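Local coordinates for protein exodeoxyribonuclease III (Archaeoglobus fulgidus, PDB 2VOA) that acts as an AP endonuclease, cleaving DNA at abasic sites, and probably uses bound magnesium or manganese ions to do so, at residues A[11-16]-A[40-45]; A[32-37]-A[64-69]; A[97-102]-A[138-143]; A[182-187]-A[221-226]. The protein carries 1 engineered substitution. All coordinates share one frame; numbering follows the deposited sequence.

Contact 1: residues A[11-16]-A[40-45]; sequences SIRSRL and NRKFPE. With nucleotides of chain C.
P44 is where this contact is tight: its pyrrolidine ring meets I12 on one flank, CG2 to P44 CD 3.8 Å, and L16 from the first turn of helix 16-26, CD1 to P44 CB 3.8 Å. The same I12 methyl touches the F43 ring, CG2 to CE1 4.0 Å, the two side chains crossing at about a right angle. I12 sends CG1 anti to the backbone N (chi1 -173°), which leaves CG2 to reach into the corner between P44 and F43. F48 of helix 45-49 packs on I12 and L16 as well. Toward solvent the packing thins: R13 and K42 touch only loosely, K42 CD lying 3.9 Å from R13 NH1, and no hydrogen bond joins the segments. The polar ends of 11-16 turn to the DNA instead. S11 OG and S14 OG both donate to OP1 of DG4 in chain C, each at 2.7 Å, and R15 NH1 gives OP1 of DG3 in chain C a straight bond of 3.0 Å (165°). Loop 11-16 is thus apolar where it rests on 40-45 and polar where it grips two successive phosphates, bonding to phosphate oxygens and not bases, consistent with a grip that does not depend on sequence.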
# COMPACT_ATOMS: atom_id res chain seq x y z
N SER A 11 -0.67 -12.95 0.28
CA SER A 11 0.50 -12.36 -0.41
C SER A 11 1.65 -12.08 0.56
O SER A 11 1.63 -11.09 1.33
CB SER A 11 0.19 -11.11 -1.25
OG SER A 11 1.35 -10.71 -1.99
N ILE A 12 2.65 -12.95 0.50
CA ILE A 12 3.77 -12.83 1.44
C ILE A 12 4.49 -11.48 1.27
O ILE A 12 4.89 -10.85 2.26
CB ILE A 12 4.74 -14.05 1.40
CG1 ILE A 12 5.80 -13.98 2.52
CG2 ILE A 12 5.38 -14.22 0.03
CD1 ILE A 12 5.25 -13.80 3.94
N ARG A 13 4.64 -11.03 0.03
CA ARG A 13 5.36 -9.77 -0.24
C ARG A 13 4.63 -8.55 0.32
O ARG A 13 5.24 -7.51 0.58
CB ARG A 13 5.65 -9.61 -1.73
CG ARG A 13 6.77 -10.49 -2.26
CD ARG A 13 6.83 -10.39 -3.79
NE ARG A 13 5.54 -10.82 -4.33
CZ ARG A 13 5.18 -10.82 -5.61
NH1 ARG A 13 6.02 -10.42 -6.58
NH2 ARG A 13 3.97 -11.24 -5.92
N SER A 14 3.32 -8.70 0.53
CA SER A 14 2.49 -7.66 1.15
C SER A 14 2.23 -7.90 2.65
O SER A 14 1.46 -7.15 3.25
CB SER A 14 1.16 -7.52 0.41
OG SER A 14 1.37 -6.88 -0.84
N ARG A 15 2.87 -8.91 3.24
CA ARG A 15 2.61 -9.29 4.65
C ARG A 15 3.86 -9.51 5.51
O ARG A 15 3.74 -9.96 6.67
CB ARG A 15 1.69 -10.52 4.71
CG ARG A 15 0.64 -10.50 5.86
CD ARG A 15 -0.37 -9.36 5.67
NE ARG A 15 -1.10 -9.52 4.41
CZ ARG A 15 -1.81 -8.58 3.80
NH1 ARG A 15 -1.91 -7.37 4.32
NH2 ARG A 15 -2.41 -8.87 2.64
N LEU A 16 5.03 -9.18 4.98
CA LEU A 16 6.28 -9.33 5.76
C LEU A 16 6.25 -8.48 7.03
O LEU A 16 6.83 -8.87 8.06
CB LEU A 16 7.51 -8.99 4.91
CG LEU A 16 7.84 -9.96 3.77
CD1 LEU A 16 8.94 -9.40 2.89
CD2 LEU A 16 8.22 -11.37 4.29
N ASN A 40 8.45 -18.56 -7.30
CA ASN A 40 9.65 -18.96 -6.53
C ASN A 40 10.82 -17.98 -6.62
O ASN A 40 11.40 -17.61 -5.60
CB ASN A 40 10.11 -20.38 -6.90
CG ASN A 40 9.06 -21.42 -6.60
OD1 ASN A 40 8.13 -21.19 -5.83
ND2 ASN A 40 9.20 -22.60 -7.22
N ARG A 41 11.16 -17.54 -7.84
CA ARG A 41 12.31 -16.63 -8.03
C ARG A 41 12.15 -15.24 -7.38
O ARG A 41 13.13 -14.47 -7.28
CB ARG A 41 12.63 -16.50 -9.52
CG ARG A 41 11.56 -15.81 -10.33
CD ARG A 41 12.02 -15.62 -11.77
NE ARG A 41 11.05 -14.83 -12.53
CZ ARG A 41 11.14 -13.52 -12.73
NH1 ARG A 41 12.15 -12.83 -12.22
NH2 ARG A 41 10.20 -12.90 -13.43
N LYS A 42 10.93 -14.91 -6.95
CA LYS A 42 10.65 -13.64 -6.27
C LYS A 42 10.24 -13.84 -4.80
O LYS A 42 9.86 -12.88 -4.10
CB LYS A 42 9.57 -12.84 -7.01
CG LYS A 42 9.95 -12.39 -8.41
CD LYS A 42 8.92 -11.44 -8.97
CE LYS A 42 9.33 -10.96 -10.36
NZ LYS A 42 8.47 -9.85 -10.88
N PHE A 43 10.31 -15.07 -4.31
CA PHE A 43 9.96 -15.29 -2.90
C PHE A 43 10.98 -14.54 -2.03
O PHE A 43 12.18 -14.64 -2.27
CB PHE A 43 9.89 -16.77 -2.54
CG PHE A 43 9.35 -17.02 -1.15
CD1 PHE A 43 7.99 -17.35 -0.97
CD2 PHE A 43 10.17 -16.88 -0.04
CE1 PHE A 43 7.49 -17.57 0.30
CE2 PHE A 43 9.67 -17.09 1.23
CZ PHE A 43 8.34 -17.42 1.40
N PRO A 44 10.50 -13.77 -1.03
CA PRO A 44 11.42 -12.99 -0.17
C PRO A 44 12.15 -13.85 0.91
O PRO A 44 11.93 -13.68 2.12
CB PRO A 44 10.48 -11.97 0.48
CG PRO A 44 9.14 -12.74 0.62
CD PRO A 44 9.08 -13.56 -0.67
N GLU A 45 13.04 -14.74 0.47
CA GLU A 45 13.68 -15.66 1.43
C GLU A 45 14.65 -15.01 2.40
O GLU A 45 14.78 -15.46 3.55
CB GLU A 45 14.29 -16.91 0.77
CG GLU A 45 15.17 -16.69 -0.41
CD GLU A 45 16.19 -17.82 -0.56
OE1 GLU A 45 17.31 -17.51 -0.99
OE2 GLU A 45 15.88 -18.99 -0.22
P DG C 3 -3.84 -5.50 1.31
OP1 DG C 3 -3.79 -5.67 2.78
OP2 DG C 3 -3.45 -4.20 0.68
O5' DG C 3 -2.95 -6.62 0.61
C5' DG C 3 -2.66 -6.64 -0.78
C4' DG C 3 -2.91 -8.05 -1.25
O4' DG C 3 -4.34 -8.33 -1.23
C3' DG C 3 -2.47 -8.33 -2.68
O3' DG C 3 -1.12 -8.69 -2.69
C2' DG C 3 -3.38 -9.50 -3.04
C1' DG C 3 -4.68 -8.99 -2.45
N9 DG C 3 -5.47 -8.09 -3.30
C8 DG C 3 -5.72 -6.75 -3.11
N7 DG C 3 -6.47 -6.20 -4.02
C5 DG C 3 -6.75 -7.24 -4.90
C6 DG C 3 -7.53 -7.25 -6.09
O6 DG C 3 -8.15 -6.30 -6.60
N1 DG C 3 -7.56 -8.51 -6.69
C2 DG C 3 -6.92 -9.63 -6.19
N2 DG C 3 -7.05 -10.76 -6.89
N3 DG C 3 -6.18 -9.63 -5.06
C4 DG C 3 -6.15 -8.41 -4.47
P DG C 4 -0.05 -7.95 -3.64
OP1 DG C 4 1.29 -8.29 -3.11
OP2 DG C 4 -0.45 -6.52 -3.80
O5' DG C 4 -0.23 -8.66 -5.06
C5' DG C 4 -0.07 -10.09 -5.17
C4' DG C 4 -0.88 -10.64 -6.33
O4' DG C 4 -2.28 -10.39 -6.11
C3' DG C 4 -0.59 -10.01 -7.69
O3' DG C 4 0.53 -10.64 -8.26
C2' DG C 4 -1.88 -10.37 -8.44
C1' DG C 4 -2.92 -10.14 -7.35
N9 DG C 4 -3.50 -8.78 -7.37
C8 DG C 4 -3.30 -7.75 -6.47
N7 DG C 4 -3.97 -6.67 -6.75
C5 DG C 4 -4.68 -6.98 -7.93
C6 DG C 4 -5.58 -6.21 -8.73
O6 DG C 4 -5.95 -5.03 -8.56
N1 DG C 4 -6.06 -6.91 -9.85
C2 DG C 4 -5.72 -8.22 -10.14
N2 DG C 4 -6.27 -8.77 -11.25
N3 DG C 4 -4.88 -8.95 -9.40
C4 DG C 4 -4.41 -8.28 -8.30

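Contact 2: residues A[32-37]-A[64-69]; sequences CMQETK and NGVAIA
Strands 30-34 and 63-70 run antiparallel here, their short segments 163° apart, with M33 and A67 as the hydrogen-bonded pair: M33 N to A67 O is 2.8 Å and A67 N to M33 O 3.1 Å. They are neighbours in one of the two mixed sheets of the DNase I-like alpha/beta sandwich. Past Q34 the first chain leaves the strand, yet T36 N still donates to G65 O, coming from well above the carbonyl plane, and K37 N reaches N64 O at 2.9 Å, within its plane. On one face M33, bent at chi3 (-89°), lays CE against A69 CB at 3.8 Å and close to A67 CB; C32, Q34, V66 and I68 occupy the other face. T36 stands over G65, where a CB would clash with T36 OG1. T36 CG2 meets A67 CB at 4.0 Å, while T36 OG1 shares a water with V66 O. A valine in place of T36 would probably keep the apolar touch but leave that water without one of its two protein mates. E35, a predicted magnesium ligand, is held by N8 ND2 through OE1, and K37 NZ bonds to N10 OD1. A second water ties E35 to the strand, donating to OE2 at 2.8 Å and accepting from N64 N at 2.8 Å.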
# COMPACT_ATOMS: atom_id res chain seq x y z
N CYS A 32 3.78 -22.97 8.66
CA CYS A 32 3.25 -23.22 7.31
C CYS A 32 2.49 -21.99 6.82
O CYS A 32 1.68 -21.43 7.55
CB CYS A 32 2.31 -24.42 7.30
SG CYS A 32 3.17 -25.92 7.74
N MET A 33 2.72 -21.59 5.58
CA MET A 33 2.02 -20.43 5.04
C MET A 33 1.29 -20.79 3.76
O MET A 33 1.77 -21.63 3.00
CB MET A 33 3.03 -19.31 4.73
CG MET A 33 3.66 -18.71 5.96
SD MET A 33 5.14 -17.75 5.56
CE MET A 33 6.40 -19.04 5.65
N GLN A 34 0.13 -20.17 3.53
CA GLN A 34 -0.62 -20.34 2.28
C GLN A 34 -0.94 -19.00 1.65
O GLN A 34 -0.93 -17.96 2.32
CB GLN A 34 -1.91 -21.11 2.53
CG GLN A 34 -1.71 -22.42 3.30
CD GLN A 34 -1.61 -22.18 4.76
OE1 GLN A 34 -2.24 -21.25 5.30
NE2 GLN A 34 -0.79 -22.98 5.43
N GLU A 35 -1.32 -19.06 0.37
CA GLU A 35 -1.55 -17.86 -0.44
C GLU A 35 -0.41 -16.85 -0.36
O GLU A 35 -0.60 -15.66 -0.13
CB GLU A 35 -2.94 -17.24 -0.14
CG GLU A 35 -4.03 -18.06 -0.78
CD GLU A 35 -5.35 -17.32 -0.92
OE1 GLU A 35 -6.11 -17.28 0.07
OE2 GLU A 35 -5.65 -16.85 -2.05
N THR A 36 0.81 -17.37 -0.54
CA THR A 36 2.01 -16.53 -0.67
C THR A 36 1.97 -15.66 -1.92
O THR A 36 2.58 -14.57 -1.95
CB THR A 36 3.31 -17.38 -0.67
OG1 THR A 36 3.25 -18.32 -1.74
CG2 THR A 36 3.46 -18.16 0.64
N LYS A 37 1.28 -16.15 -2.96
CA LYS A 37 1.02 -15.38 -4.18
C LYS A 37 2.30 -14.80 -4.80
O LYS A 37 2.43 -13.58 -5.12
CB LYS A 37 -0.02 -14.28 -3.93
CG LYS A 37 -1.39 -14.81 -3.56
CD LYS A 37 -2.35 -13.69 -3.23
CE LYS A 37 -3.69 -14.29 -2.85
NZ LYS A 37 -4.70 -13.27 -2.48
N ASN A 64 -2.38 -18.53 -5.41
CA ASN A 64 -2.02 -19.72 -4.65
C ASN A 64 -0.67 -19.53 -3.97
O ASN A 64 -0.38 -18.41 -3.53
CB ASN A 64 -2.05 -20.96 -5.55
CG ASN A 64 -3.38 -21.12 -6.24
OD1 ASN A 64 -4.43 -20.78 -5.68
ND2 ASN A 64 -3.36 -21.67 -7.45
N GLY A 65 0.14 -20.59 -3.88
CA GLY A 65 1.51 -20.47 -3.34
C GLY A 65 1.53 -20.92 -1.87
O GLY A 65 0.69 -20.51 -1.05
N VAL A 66 2.49 -21.77 -1.54
CA VAL A 66 2.63 -22.30 -0.17
C VAL A 66 4.12 -22.25 0.22
O VAL A 66 5.00 -22.27 -0.63
CB VAL A 66 2.12 -23.77 -0.08
CG1 VAL A 66 0.59 -23.83 -0.14
CG2 VAL A 66 2.75 -24.67 -1.16
N ALA A 67 4.41 -22.16 1.51
CA ALA A 67 5.80 -22.10 1.99
C ALA A 67 5.81 -22.67 3.40
O ALA A 67 4.75 -22.73 4.06
CB ALA A 67 6.29 -20.65 1.98
N ILE A 68 6.99 -23.13 3.85
CA ILE A 68 7.16 -23.50 5.26
C ILE A 68 8.45 -22.85 5.75
O ILE A 68 9.51 -23.02 5.12
CB ILE A 68 7.26 -25.03 5.47
CG1 ILE A 68 6.12 -25.78 4.77
CG2 ILE A 68 7.36 -25.37 7.01
CD1 ILE A 68 6.43 -27.30 4.63
N ALA A 69 8.34 -22.07 6.82
CA ALA A 69 9.50 -21.51 7.54
C ALA A 69 9.81 -22.36 8.78
O ALA A 69 8.88 -22.87 9.45
CB ALA A 69 9.24 -20.06 7.91
O HOH W 1 -4.82 -17.28 -4.71
O HOH W 2 5.54 -19.63 -1.99

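Contact 3: residues A[97-102]-A[138-143]; sequences AGIDVI and RSFAVW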
# COMPACT_ATOMS: atom_id res chain seq x y z
N ALA A 97 12.83 -31.08 11.51
CA ALA A 97 13.08 -31.40 12.93
C ALA A 97 12.39 -32.73 13.31
O ALA A 97 11.77 -32.84 14.37
CB ALA A 97 12.59 -30.25 13.82
N GLY A 98 12.46 -33.71 12.43
CA GLY A 98 11.90 -35.03 12.70
C GLY A 98 10.40 -35.16 12.46
O GLY A 98 9.87 -36.25 12.63
N ILE A 99 9.72 -34.08 12.07
CA ILE A 99 8.25 -34.06 11.84
C ILE A 99 7.96 -34.10 10.34
O ILE A 99 8.51 -33.31 9.57
CB ILE A 99 7.59 -32.75 12.42
CG1 ILE A 99 8.08 -32.46 13.86
CG2 ILE A 99 6.04 -32.85 12.38
CD1 ILE A 99 7.66 -33.56 14.85
N ASP A 100 7.08 -35.02 9.91
CA ASP A 100 6.64 -35.06 8.51
C ASP A 100 5.56 -33.99 8.38
O ASP A 100 4.49 -34.12 8.99
CB ASP A 100 6.06 -36.44 8.20
CG ASP A 100 5.56 -36.59 6.75
OD1 ASP A 100 4.90 -37.62 6.48
OD2 ASP A 100 5.78 -35.70 5.90
N VAL A 101 5.87 -32.92 7.64
CA VAL A 101 4.96 -31.76 7.54
C VAL A 101 4.35 -31.67 6.16
O VAL A 101 5.08 -31.61 5.17
CB VAL A 101 5.69 -30.42 7.83
CG1 VAL A 101 4.70 -29.24 7.71
CG2 VAL A 101 6.31 -30.45 9.24
N ILE A 102 3.02 -31.65 6.10
CA ILE A 102 2.31 -31.51 4.81
C ILE A 102 1.47 -30.23 4.88
O ILE A 102 0.57 -30.14 5.69
CB ILE A 102 1.38 -32.72 4.50
CG1 ILE A 102 2.09 -34.06 4.73
CG2 ILE A 102 0.83 -32.60 3.07
CD1 ILE A 102 1.69 -34.77 6.05
N ARG A 138 1.77 -44.06 12.86
CA ARG A 138 2.52 -44.37 14.08
C ARG A 138 3.74 -43.46 14.26
O ARG A 138 4.52 -43.64 15.22
CB ARG A 138 2.97 -45.84 14.09
CG ARG A 138 1.85 -46.84 13.90
CD ARG A 138 2.16 -48.14 14.63
NE ARG A 138 1.54 -48.15 15.96
CZ ARG A 138 2.02 -48.78 17.04
NH1 ARG A 138 3.16 -49.47 16.98
NH2 ARG A 138 1.35 -48.71 18.18
N SER A 139 3.95 -42.55 13.31
CA SER A 139 5.01 -41.53 13.41
C SER A 139 4.40 -40.17 13.72
O SER A 139 3.18 -40.00 13.67
CB SER A 139 5.79 -41.41 12.09
OG SER A 139 5.08 -40.66 11.09
N PHE A 140 5.26 -39.20 14.03
CA PHE A 140 4.83 -37.81 14.15
C PHE A 140 4.71 -37.15 12.77
O PHE A 140 5.71 -36.97 12.06
CB PHE A 140 5.83 -36.98 14.95
CG PHE A 140 5.93 -37.32 16.41
CD1 PHE A 140 6.95 -36.75 17.17
CD2 PHE A 140 5.02 -38.18 17.03
CE1 PHE A 140 7.08 -37.03 18.55
CE2 PHE A 140 5.14 -38.48 18.42
CZ PHE A 140 6.18 -37.90 19.17
N ALA A 141 3.48 -36.80 12.41
CA ALA A 141 3.22 -36.04 11.20
C ALA A 141 2.14 -35.00 11.48
O ALA A 141 1.26 -35.21 12.32
CB ALA A 141 2.79 -36.94 10.04
N VAL A 142 2.25 -33.87 10.78
CA VAL A 142 1.25 -32.80 10.84
C VAL A 142 0.85 -32.44 9.42
O VAL A 142 1.71 -32.20 8.57
CB VAL A 142 1.77 -31.53 11.62
CG1 VAL A 142 2.32 -31.89 12.99
CG2 VAL A 142 2.81 -30.72 10.84
N TRP A 143 -0.46 -32.43 9.18
CA TRP A 143 -1.03 -31.91 7.95
C TRP A 143 -1.66 -30.62 8.41
O TRP A 143 -2.52 -30.62 9.30
CB TRP A 143 -2.01 -32.92 7.35
CG TRP A 143 -2.98 -32.36 6.37
CD1 TRP A 143 -2.75 -31.40 5.41
CD2 TRP A 143 -4.34 -32.77 6.23
NE1 TRP A 143 -3.92 -31.18 4.69
CE2 TRP A 143 -4.91 -31.98 5.19
CE3 TRP A 143 -5.16 -33.68 6.91
CZ2 TRP A 143 -6.27 -32.10 4.81
CZ3 TRP A 143 -6.51 -33.79 6.54
CH2 TRP A 143 -7.04 -33.00 5.49
O HOH W 3 7.98 -38.14 11.45
O HOH W 4 4.72 -39.92 7.94
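The indole of W143 meets I102 at its edge: the carbonyl O of I102 lies in the ring plane, 3.6 Å from W143 CD1. Around the same ring come F184, stacked edge-to-face, L127 and L131 of helix 115-134, and I179 and L180 of helix 170-180, while NE1 bonds to T104 OG1. The second ring, that of F140, is met obliquely by I99, whose CD1 is 4.0 Å from F140 CD1; P225 and L226 pack on it too. In I99, CG1 is anti to the carbonyl carbon and chi2 is turned to -64°, which swings CD1 across to F140. In one of its two conformers V142 sets CG1 3.9 Å from I99 CG2, and CG2 3.9 Å from V101 CG2. An alanine at I99 would probably open a gap beside F140 and that V142 conformer, leaving the F140 ring without its apolar neighbour from this strand.

Behind these side chains the backbones pair in parallel. D100 N donates to F140 O at 3.2 Å (172°), V142 N to D100 O at 2.9 Å, and I102 N to V142 O at 2.8 Å. Strands 99-105 and 141-144 are the two strands of a beta-alpha-beta unit, with helix 115-134 between them in sequence. At the outer end, one water donates to both G98 O and F140 O, and the D100 carboxylate pairs with R93 and takes a water bond at OD1. The chemistry therefore changes along the strands, from hydrated and charged at D100 to closed and largely apolar around W143, where the buried indole N-H still has its hydroxyl partner.

Contact 4: residues A[182-187]-A[221-226]; sequences LGFVDV and LATPPL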
# COMPACT_ATOMS: atom_id res chain seq x y z
N LEU A 182 -8.67 -41.12 8.55
CA LEU A 182 -7.42 -41.87 8.39
C LEU A 182 -6.63 -41.92 9.71
O LEU A 182 -5.79 -42.82 9.92
CB LEU A 182 -6.54 -41.25 7.31
CG LEU A 182 -6.97 -41.44 5.85
CD1 LEU A 182 -6.01 -40.67 4.95
CD2 LEU A 182 -6.97 -42.91 5.47
N GLY A 183 -6.91 -40.94 10.57
CA GLY A 183 -6.29 -40.89 11.90
C GLY A 183 -5.64 -39.56 12.17
O GLY A 183 -4.63 -39.48 12.89
N PHE A 184 -6.18 -38.50 11.58
CA PHE A 184 -5.73 -37.17 11.92
C PHE A 184 -6.59 -36.61 13.04
O PHE A 184 -7.82 -36.81 13.06
CB PHE A 184 -5.77 -36.25 10.72
CG PHE A 184 -4.69 -36.53 9.72
CD1 PHE A 184 -5.00 -37.17 8.51
CD2 PHE A 184 -3.37 -36.15 9.98
CE1 PHE A 184 -4.00 -37.41 7.58
CE2 PHE A 184 -2.36 -36.39 9.05
CZ PHE A 184 -2.68 -37.01 7.84
N VAL A 185 -5.94 -35.93 13.98
CA VAL A 185 -6.65 -35.26 15.07
C VAL A 185 -6.65 -33.73 14.85
O VAL A 185 -5.59 -33.13 14.69
CB VAL A 185 -6.01 -35.59 16.42
CG1 VAL A 185 -6.78 -34.91 17.52
CG2 VAL A 185 -6.01 -37.13 16.63
N ASP A 186 -7.84 -33.13 14.87
CA ASP A 186 -7.98 -31.67 14.67
C ASP A 186 -7.68 -31.09 16.05
O ASP A 186 -8.57 -31.03 16.91
CB ASP A 186 -9.43 -31.37 14.27
CG ASP A 186 -9.68 -29.93 13.81
OD1 ASP A 186 -8.85 -29.01 13.97
OD2 ASP A 186 -10.77 -29.71 13.25
N VAL A 187 -6.42 -30.74 16.29
CA VAL A 187 -6.00 -30.46 17.67
C VAL A 187 -6.67 -29.22 18.28
O VAL A 187 -6.82 -29.14 19.50
CB VAL A 187 -4.43 -30.44 17.82
CG1 VAL A 187 -3.87 -31.81 17.55
CG2 VAL A 187 -3.79 -29.35 16.91
N LEU A 221 -3.68 -30.69 11.77
CA LEU A 221 -4.11 -32.07 12.00
C LEU A 221 -2.89 -32.89 12.33
O LEU A 221 -1.93 -32.89 11.58
CB LEU A 221 -4.80 -32.63 10.76
CG LEU A 221 -6.12 -32.03 10.24
CD1 LEU A 221 -7.03 -31.57 11.35
CD2 LEU A 221 -5.88 -30.90 9.32
N ALA A 222 -2.92 -33.57 13.48
CA ALA A 222 -1.74 -34.32 13.91
C ALA A 222 -2.04 -35.82 13.98
O ALA A 222 -3.18 -36.23 14.29
CB ALA A 222 -1.28 -33.81 15.29
N THR A 223 -1.03 -36.65 13.69
CA THR A 223 -1.22 -38.09 13.80
C THR A 223 -1.42 -38.43 15.28
O THR A 223 -1.06 -37.62 16.14
CB THR A 223 0.03 -38.85 13.29
OG1 THR A 223 1.21 -38.31 13.92
CG2 THR A 223 0.10 -38.76 11.77
N PRO A 224 -2.04 -39.59 15.58
CA PRO A 224 -2.35 -39.88 17.00
C PRO A 224 -1.21 -39.71 18.04
O PRO A 224 -1.46 -39.08 19.07
CB PRO A 224 -2.93 -41.30 16.98
CG PRO A 224 -3.41 -41.51 15.54
CD PRO A 224 -2.52 -40.64 14.66
N PRO A 225 0.02 -40.22 17.77
CA PRO A 225 1.07 -40.13 18.80
C PRO A 225 1.52 -38.68 19.04
O PRO A 225 1.92 -38.35 20.16
CB PRO A 225 2.23 -40.96 18.24
CG PRO A 225 1.85 -41.39 16.91
CD PRO A 225 0.51 -40.87 16.54
N LEU A 226 1.47 -37.86 18.00
CA LEU A 226 1.77 -36.44 18.15
C LEU A 226 0.61 -35.68 18.81
O LEU A 226 0.83 -34.85 19.72
CB LEU A 226 2.14 -35.84 16.80
CG LEU A 226 2.54 -34.36 16.86
CD1 LEU A 226 3.70 -34.16 17.89
CD2 LEU A 226 2.92 -33.83 15.48
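V185 and A222 form the antiparallel hydrogen-bonded pair that adds the short strand 185-186 to the edge of a mixed sheet of the DNase I-like sandwich. V185 N gives A222 O a bond of 2.8 Å, and A222 N returns one of 3.0 Å to V185 O. L221 works in two directions. Its CB packs against F184, 3.7 Å from F184 CB, the two side chains crossing at about a right angle; with CG of F184 anti to the carbonyl carbon (chi1 -73°), the ring runs past L221 toward T223, while F137 meets it edge-to-face. The other end of L221 turns to D186: CD1 lies 3.5 Å from D186 CA. With CG anti to the backbone N (chi1 -171°), D186 keeps CG 4.0 Å from L221 CD1 while OD2 makes a salt bridge to R216. Across the sheet V187 drops CG1 onto the A222 methyl, 4.0 Å from CB, beside A253 and F255 of the neighbouring sheet. T223 spends its hydroxyl on S139 O and A141 N, at the start of strand 141-144. At G183 the chain leaves helical geometry with phi 127°, and its carbonyl O, buried with no polar partner in the model, sits 3.0 Å from P224 CD.

Along the chain contacts 1 and 2 interleave, then come contact 3 and contact 4. Contacts 1 and 2 have centres about 9 Å apart and are joined by backbone bonds, S11 N to E35 O and I12 N to T36 O, so the DNA-gripping loop is tied to the predicted metal site. Contacts 3 and 4, about 10 Å between centres, share the second sheet, where strand 141-144 lies beside 218-222. One place where the two sheets meet is C32 and I68 of contact 2 on V101 of contact 3, contacts with centres about 18 Å apart. Contact 4 lies about 30 Å from contact 1, centre to centre, on the opposite side of the chain's centre, far from the DNA.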